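Local coordinates for protein cytochrome c552 (Thermochromatium tepidum, PDB 5ZE8) that probably transfers electrons at low redox potential through its five c-type hemes in a thermophilic purple sulfur photosynthetic bacterium, at residues 78-83 against 95-100; 58-63 against 67-72. One frame throughout, in Å; residues are numbered along the deposited sequence.

Contact 1: residues 78-83 against 95-100. With HEC (heme c), chain C.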
loop_
_atom_site.group_PDB
_atom_site.type_symbol
_atom_site.label_atom_id
_atom_site.label_comp_id
_atom_site.label_asym_id
_atom_site.label_seq_id
_atom_site.Cartn_x
_atom_site.Cartn_y
_atom_site.Cartn_z
ATOM N N GLN A 78 15.098 -8.698 10.529
ATOM C CA GLN A 78 15.519 -7.963 11.725
ATOM C C GLN A 78 14.542 -8.172 12.875
ATOM O O GLN A 78 14.968 -8.216 14.048
ATOM C CB GLN A 78 15.782 -6.451 11.455
ATOM C CG GLN A 78 14.710 -5.453 11.988
ATOM C CD GLN A 78 14.909 -3.907 11.791
ATOM O OE1 GLN A 78 16.003 -3.412 11.516
ATOM N NE2 GLN A 78 13.794 -3.139 11.981
ATOM N N GLU A 79 13.239 -8.270 12.599
ATOM C CA GLU A 79 12.255 -8.329 13.616
ATOM C C GLU A 79 11.721 -9.719 14.045
ATOM O O GLU A 79 11.195 -9.898 15.152
ATOM C CB GLU A 79 11.047 -7.481 13.189
ATOM C CG GLU A 79 11.446 -6.039 13.047
ATOM C CD GLU A 79 10.292 -5.102 12.822
ATOM O OE1 GLU A 79 9.183 -5.471 13.162
ATOM O OE2 GLU A 79 10.484 -3.962 12.334
ATOM N N VAL A 80 11.910 -10.671 13.158
ATOM C CA VAL A 80 11.404 -12.017 13.305
ATOM C C VAL A 80 12.542 -13.000 13.095
ATOM O O VAL A 80 12.912 -13.740 14.059
ATOM C CB VAL A 80 10.239 -12.357 12.310
ATOM C CG1 VAL A 80 9.798 -13.821 12.445
ATOM C CG2 VAL A 80 9.108 -11.397 12.558
ATOM N N GLY A 81 13.093 -13.058 11.907
ATOM C CA GLY A 81 14.150 -14.024 11.590
ATOM C C GLY A 81 14.060 -14.565 10.208
ATOM O O GLY A 81 13.526 -13.925 9.285
ATOM N N ASP A 82 14.647 -15.737 9.987
ATOM C CA ASP A 82 14.773 -16.290 8.636
ATOM C C ASP A 82 13.401 -16.686 8.063
ATOM O O ASP A 82 12.712 -17.503 8.662
ATOM C CB ASP A 82 15.634 -17.527 8.730
ATOM C CG ASP A 82 16.066 -18.088 7.429
ATOM O OD1 ASP A 82 15.371 -18.000 6.376
ATOM O OD2 ASP A 82 17.222 -18.671 7.438
ATOM N N PRO A 83 13.021 -16.180 6.881
ATOM C CA PRO A 83 11.752 -16.631 6.295
ATOM C C PRO A 83 11.768 -18.025 5.722
ATOM O O PRO A 83 10.715 -18.508 5.317
ATOM C CB PRO A 83 11.569 -15.645 5.119
ATOM C CG PRO A 83 12.914 -15.177 4.832
ATOM C CD PRO A 83 13.686 -15.162 6.073
ATOM N N LYS A 95 5.752 -14.329 19.904
ATOM C CA LYS A 95 4.497 -14.894 19.362
ATOM C C LYS A 95 4.725 -15.276 17.888
ATOM O O LYS A 95 5.685 -14.836 17.282
ATOM C CB LYS A 95 3.367 -13.897 19.405
ATOM C CG LYS A 95 2.933 -13.498 20.834
ATOM C CD LYS A 95 1.649 -12.705 20.766
ATOM C CE LYS A 95 1.294 -12.135 22.126
ATOM N NZ LYS A 95 0.297 -11.041 21.905
ATOM N N PHE A 96 3.867 -16.124 17.401
ATOM C CA PHE A 96 3.808 -16.435 15.961
ATOM C C PHE A 96 3.863 -15.090 15.228
ATOM O O PHE A 96 3.165 -14.114 15.580
ATOM C CB PHE A 96 2.524 -17.184 15.631
ATOM C CG PHE A 96 2.429 -17.631 14.195
ATOM C CD1 PHE A 96 3.010 -18.784 13.829
ATOM C CD2 PHE A 96 1.826 -16.838 13.249
ATOM C CE1 PHE A 96 2.994 -19.233 12.521
ATOM C CE2 PHE A 96 1.773 -17.251 11.938
ATOM C CZ PHE A 96 2.378 -18.431 11.583
ATOM N N PRO A 97 4.653 -14.995 14.177
ATOM C CA PRO A 97 4.927 -13.663 13.604
ATOM C C PRO A 97 3.675 -12.989 13.014
ATOM O O PRO A 97 3.110 -13.478 11.982
ATOM C CB PRO A 97 5.952 -13.970 12.528
ATOM C CG PRO A 97 6.588 -15.307 12.928
ATOM C CD PRO A 97 5.487 -16.036 13.547
ATOM N N LEU A 98 3.270 -11.839 13.565
ATOM C CA LEU A 98 2.041 -11.226 13.160
ATOM C C LEU A 98 2.114 -10.736 11.699
ATOM O O LEU A 98 1.059 -10.627 11.038
ATOM C CB LEU A 98 1.627 -10.051 14.072
ATOM C CG LEU A 98 2.442 -8.772 13.927
ATOM C CD1 LEU A 98 1.726 -7.645 14.645
ATOM C CD2 LEU A 98 3.902 -8.755 14.342
ATOM N N CYS A 99 3.338 -10.473 11.183
ATOM C CA CYS A 99 3.534 -10.068 9.807
ATOM C C CYS A 99 2.804 -11.004 8.861
ATOM O O CYS A 99 2.338 -10.616 7.804
ATOM C CB CYS A 99 5.001 -10.045 9.455
ATOM S SG CYS A 99 6.173 -9.552 10.746
ATOM N N LEU A 100 2.849 -12.329 9.171
ATOM C CA LEU A 100 2.379 -13.325 8.233
ATOM C C LEU A 100 0.867 -13.235 8.008
ATOM O O LEU A 100 0.356 -13.691 6.993
ATOM C CB LEU A 100 2.831 -14.690 8.614
ATOM C CG LEU A 100 4.321 -14.876 8.795
ATOM C CD1 LEU A 100 4.596 -16.251 9.364
ATOM C CD2 LEU A 100 5.140 -14.454 7.611
HETATM FE FE HEC C . 3.714 -4.914 6.743
HETATM C CHA HEC C . 4.194 -2.856 4.018
HETATM C CHB HEC C . 7.067 -4.910 7.287
HETATM C CHC HEC C . 3.265 -6.632 9.579
HETATM C CHD HEC C . 0.371 -4.915 6.216
HETATM N NA HEC C . 5.300 -4.087 5.922
HETATM C C1A HEC C . 5.306 -3.259 4.754
HETATM C C2A HEC C . 6.612 -2.698 4.535
HETATM C C3A HEC C . 7.411 -3.237 5.453
HETATM C C4A HEC C . 6.607 -4.063 6.296
HETATM C CMA HEC C . 8.870 -2.985 5.666
HETATM C CAA HEC C . 7.029 -1.847 3.396
HETATM C CBA HEC C . 7.270 -2.781 2.177
HETATM C CGA HEC C . 7.658 -2.149 0.879
HETATM O O1A HEC C . 7.983 -2.826 -0.166
HETATM O O2A HEC C . 7.678 -0.884 0.732
HETATM N NB HEC C . 4.992 -5.704 8.121
HETATM C C1B HEC C . 6.306 -5.656 8.135
HETATM C C2B HEC C . 6.792 -6.468 9.205
HETATM C C3B HEC C . 5.762 -6.941 9.947
HETATM C C4B HEC C . 4.572 -6.402 9.227
HETATM C CMB HEC C . 8.248 -6.662 9.473
HETATM C CAB HEC C . 5.709 -7.748 11.172
HETATM C CBB HEC C . 6.594 -7.379 12.215
HETATM N NC HEC C . 2.135 -5.612 7.716
HETATM C C1C HEC C . 2.093 -6.278 8.963
HETATM C C2C HEC C . 0.764 -6.575 9.369
HETATM C C3C HEC C . -0.069 -6.138 8.366
HETATM C C4C HEC C . 0.815 -5.558 7.354
HETATM C CMC HEC C . 0.384 -7.316 10.599
HETATM C CAC HEC C . -1.540 -6.211 8.281
HETATM C CBC HEC C . -2.237 -5.650 9.387
HETATM N ND HEC C . 2.555 -4.132 5.381
HETATM C C1D HEC C . 1.206 -4.245 5.269
HETATM C C2D HEC C . 0.683 -3.499 4.154
HETATM C C3D HEC C . 1.717 -2.878 3.589
HETATM C C4D HEC C . 2.900 -3.277 4.360
HETATM C CMD HEC C . -0.761 -3.392 3.797
HETATM C CAD HEC C . 1.697 -1.977 2.347
HETATM C CBD HEC C . 1.603 -0.589 2.885
HETATM C CGD HEC C . 1.648 0.493 1.804
HETATM O O1D HEC C . 1.538 0.253 0.633
HETATM O O2D HEC C . 1.876 1.703 2.150
#
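Val80 and Pro97 meet with their side chains crossed at about a right angle, and the two methyls of the valine divide the work between them. CG1 presses on the proline ring, 3.6 Å from Pro97 CG, while CG2 reaches the sulfur of Cys99, with 3.9 Å between Val80 CG2 and Cys99 SG. The valine torsion (chi1 176°) makes this division possible: it places CG1 opposite the backbone N and swings CG2 to the side where the cysteine lies. No polar group takes part; the three residues are buried and the join is purely apolar. Cys99 SG is also bonded covalently to the vinyl-derived carbon CAB of the heme at 1.9 Å, so CG2 packs against a thioether whose position is fixed. Around that linkage, Leu98 brings CD2 to 3.7 Å from heme CBB, and Glu79 sends an extended chain the same way, its OE1 lying 3.4 Å from CBB. Tyr76 of helix 70-79 packs on both Pro97 and Cys99. Val80 is where the chain leaves that helix, and Gly81 follows with backbone angles at which a CB would collide with the carbonyl oxygen of Val80. Leu100 N bonds to Pro97 O (3.0 Å), closing a turn just ahead of helix 100-103. Cys99 opens the Cys-X-X-Cys-His sequence ending at His103, the heme-attachment motif of c-type cytochromes.

Contact 2: residues 58-63 against 67-72. With HEC (heme c), chain E.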
loop_
_atom_site.group_PDB
_atom_site.type_symbol
_atom_site.label_atom_id
_atom_site.label_comp_id
_atom_site.label_asym_id
_atom_site.label_seq_id
_atom_site.Cartn_x
_atom_site.Cartn_y
_atom_site.Cartn_z
ATOM N N GLY A 58 2.508 -9.330 -11.161
ATOM C CA GLY A 58 3.331 -8.160 -11.020
ATOM C C GLY A 58 3.107 -7.253 -9.840
ATOM O O GLY A 58 3.799 -6.282 -9.661
ATOM N N SER A 59 2.069 -7.561 -9.059
ATOM C CA SER A 59 1.685 -6.693 -7.961
ATOM C C SER A 59 2.427 -6.969 -6.664
ATOM O O SER A 59 2.904 -8.063 -6.465
ATOM C CB SER A 59 0.174 -6.831 -7.657
ATOM O OG SER A 59 -0.147 -8.046 -7.004
ATOM N N MET A 60 2.424 -5.991 -5.771
ATOM C CA MET A 60 3.025 -6.261 -4.446
ATOM C C MET A 60 2.293 -7.278 -3.648
ATOM O O MET A 60 2.854 -7.855 -2.722
ATOM C CB MET A 60 3.225 -4.995 -3.656
ATOM C CG MET A 60 4.217 -4.076 -4.285
ATOM S SD MET A 60 5.833 -4.771 -4.630
ATOM C CE MET A 60 6.390 -5.233 -2.965
ATOM N N HIS A 61 1.012 -7.545 -3.933
ATOM C CA HIS A 61 0.327 -8.679 -3.295
ATOM C C HIS A 61 1.029 -10.016 -3.599
ATOM O O HIS A 61 1.259 -10.815 -2.705
ATOM C CB HIS A 61 -1.148 -8.747 -3.680
ATOM C CG HIS A 61 -1.969 -7.656 -3.125
ATOM N ND1 HIS A 61 -2.926 -6.968 -3.837
ATOM C CD2 HIS A 61 -1.961 -7.120 -1.882
ATOM C CE1 HIS A 61 -3.421 -6.033 -3.030
ATOM N NE2 HIS A 61 -2.870 -6.117 -1.855
ATOM N N ALA A 62 1.365 -10.238 -4.883
ATOM C CA ALA A 62 2.123 -11.442 -5.227
ATOM C C ALA A 62 3.549 -11.420 -4.732
ATOM O O ALA A 62 4.113 -12.507 -4.623
ATOM C CB ALA A 62 2.204 -11.576 -6.694
ATOM N N LYS A 63 4.097 -10.273 -4.409
ATOM C CA LYS A 63 5.465 -10.119 -3.899
ATOM C C LYS A 63 5.528 -9.754 -2.448
ATOM O O LYS A 63 6.464 -9.097 -2.023
ATOM C CB LYS A 63 6.194 -9.068 -4.714
ATOM C CG LYS A 63 6.132 -9.377 -6.211
ATOM C CD LYS A 63 6.662 -8.202 -7.049
ATOM C CE LYS A 63 6.330 -8.315 -8.501
ATOM N NZ LYS A 63 6.837 -7.124 -9.230
ATOM N N LEU A 67 10.464 -13.280 1.212
ATOM C CA LEU A 67 11.245 -13.846 0.087
ATOM C C LEU A 67 11.236 -12.970 -1.111
ATOM O O LEU A 67 12.193 -12.993 -1.900
ATOM C CB LEU A 67 10.718 -15.251 -0.227
ATOM C CG LEU A 67 10.827 -16.233 0.957
ATOM C CD1 LEU A 67 10.183 -17.528 0.588
ATOM C CD2 LEU A 67 12.301 -16.402 1.352
ATOM N N SER A 68 10.155 -12.232 -1.325
ATOM C CA SER A 68 9.959 -11.522 -2.616
ATOM C C SER A 68 10.028 -10.017 -2.570
ATOM O O SER A 68 10.134 -9.415 -3.654
ATOM C CB SER A 68 8.622 -11.856 -3.269
ATOM O OG SER A 68 8.530 -13.215 -3.605
ATOM N N ASP A 69 9.902 -9.420 -1.414
ATOM C CA ASP A 69 9.995 -7.976 -1.311
ATOM C C ASP A 69 11.233 -7.715 -0.423
ATOM O O ASP A 69 11.202 -8.001 0.785
ATOM C CB ASP A 69 8.760 -7.424 -0.588
ATOM C CG ASP A 69 8.872 -5.963 -0.314
ATOM O OD1 ASP A 69 9.872 -5.366 -0.622
ATOM O OD2 ASP A 69 7.942 -5.400 0.294
ATOM N N PRO A 70 12.305 -7.187 -1.003
ATOM C CA PRO A 70 13.497 -7.015 -0.181
ATOM C C PRO A 70 13.386 -5.960 0.920
ATOM O O PRO A 70 14.070 -6.031 1.928
ATOM C CB PRO A 70 14.547 -6.601 -1.218
ATOM C CG PRO A 70 13.765 -5.941 -2.227
ATOM C CD PRO A 70 12.450 -6.586 -2.325
ATOM N N ILE A 71 12.456 -4.994 0.813
ATOM C CA ILE A 71 12.221 -4.039 1.888
ATOM C C ILE A 71 11.557 -4.725 3.060
ATOM O O ILE A 71 12.035 -4.744 4.176
ATOM C CB ILE A 71 11.381 -2.835 1.375
ATOM C CG1 ILE A 71 12.205 -2.003 0.370
ATOM C CG2 ILE A 71 10.962 -1.979 2.523
ATOM C CD1 ILE A 71 11.407 -0.820 -0.248
ATOM N N HIS A 72 10.404 -5.345 2.802
ATOM C CA HIS A 72 9.777 -6.121 3.849
ATOM C C HIS A 72 10.725 -7.199 4.363
ATOM O O HIS A 72 10.760 -7.471 5.575
ATOM C CB HIS A 72 8.480 -6.817 3.343
ATOM C CG HIS A 72 7.897 -7.803 4.313
ATOM N ND1 HIS A 72 7.410 -7.440 5.546
ATOM C CD2 HIS A 72 7.663 -9.129 4.197
ATOM C CE1 HIS A 72 6.924 -8.519 6.149
ATOM N NE2 HIS A 72 7.099 -9.553 5.376
HETATM FE FE HEC E . -3.244 -4.865 -0.270
HETATM C CHA HEC E . -0.075 -3.699 -0.760
HETATM C CHB HEC E . -4.488 -2.333 -2.213
HETATM C CHC HEC E . -6.355 -6.271 -0.047
HETATM C CHD HEC E . -2.094 -7.112 2.103
HETATM N NA HEC E . -2.430 -3.355 -1.272
HETATM C C1A HEC E . -1.095 -3.004 -1.391
HETATM C C2A HEC E . -0.927 -1.830 -2.216
HETATM C C3A HEC E . -2.189 -1.455 -2.544
HETATM C C4A HEC E . -3.104 -2.448 -2.053
HETATM C CMA HEC E . -2.599 -0.280 -3.435
HETATM C CAA HEC E . 0.345 -1.111 -2.485
HETATM C CBA HEC E . 1.020 -1.680 -3.731
HETATM C CGA HEC E . 2.371 -0.995 -3.956
HETATM O O1A HEC E . 3.250 -0.959 -3.071
HETATM O O2A HEC E . 2.671 -0.542 -5.100
HETATM N NB HEC E . -5.065 -4.347 -0.995
HETATM C C1B HEC E . -5.403 -3.260 -1.719
HETATM C C2B HEC E . -6.814 -3.245 -1.932
HETATM C C3B HEC E . -7.346 -4.330 -1.337
HETATM C C4B HEC E . -6.206 -5.083 -0.792
HETATM C CMB HEC E . -7.543 -2.142 -2.693
HETATM C CAB HEC E . -8.739 -4.841 -1.349
HETATM C CBB HEC E . -9.326 -4.916 -2.667
HETATM N NC HEC E . -4.043 -6.360 0.760
HETATM C C1C HEC E . -5.301 -6.800 0.736
HETATM C C2C HEC E . -5.548 -7.965 1.626
HETATM C C3C HEC E . -4.353 -8.165 2.224
HETATM C C4C HEC E . -3.409 -7.192 1.711
HETATM C CMC HEC E . -6.874 -8.680 1.835
HETATM C CAC HEC E . -3.959 -9.185 3.300
HETATM C CBC HEC E . -4.411 -10.509 3.206
HETATM N ND HEC E . -1.486 -5.269 0.490
HETATM C C1D HEC E . -1.181 -6.208 1.470
HETATM C C2D HEC E . 0.246 -6.221 1.747
HETATM C C3D HEC E . 0.816 -5.311 0.951
HETATM C C4D HEC E . -0.288 -4.723 0.146
HETATM C CMD HEC E . 0.844 -7.107 2.768
HETATM C CAD HEC E . 2.320 -4.934 0.934
HETATM C CBD HEC E . 3.219 -6.059 0.511
HETATM C CGD HEC E . 4.663 -5.581 0.435
HETATM O O1D HEC E . 4.990 -4.408 0.084
HETATM O O2D HEC E . 5.557 -6.429 0.744
#
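OD1 of Asp69, the residue that meets Met60 and Lys63 across the contact, is gripped by two backbone N-H groups. Ile71 N approaches it at 3.0 Å from above the carboxylate plane, and His72 N adds a weak bond, so the aspartate serves as N-cap of helix 70-79. With CG anti to the backbone N (chi1 173°), the other oxygen, OD2, is delivered to the heme propionates. It lies 2.6 Å from O2D of the heme that His61 binds, close enough that an acid group there probably retains a proton, and it also lies close to a propionate oxygen of the heme attached through Cys99. The Met60 side chain crosses that of Asp69 at about a right angle: it bends twice, bringing CE to 3.6 Å from Asp69 OD2 and 3.5 Å from O1D of the heme that His61 binds. Beside it, Lys63 O sits 3.2 Å from Asp69 CB, and Ser68 CB packs at 3.7 Å on Lys63 CA. The lysine chain runs away from this junction, and its NZ bonds to Gly58 O from above the carbonyl plane. With an alanine at Asp69, the first turn of helix 70-79 is likely to lose its cap and the propionate O2D its close acidic partner. His61 NE2 binds the heme iron, with His229 as the other ligand. The contact lies within the loop that joins helices 50-57 and 70-79, with His72 stacked on His103 of helix 100-103 and Leu422 of helix 420-423 packing on Pro70 and Ile71.

In the fold
From the N terminus, the chain leaves helix 50-57 and contact 2 closes a short loop, with three residues between its segments 58-63 and 67-72. Helix 70-79 then carries it to contact 1, which closes a longer loop of eleven residues lacking helix and strand before helix 100-103 begins. The two closures follow in series, neither nesting nor crossing, and share helix 70-79, one at its start and the other at its end. Their centres lie 16 Å apart, yet they touch: Leu67 CD2 packs on Pro83 CG at 3.7 Å, and His72 CE1 approaches Cys99 CB. Helix 70-79 and its flanking loops, all within the cytochrome c554 family region, lie against two hemes, and Asp69 near its start approaches propionates of both.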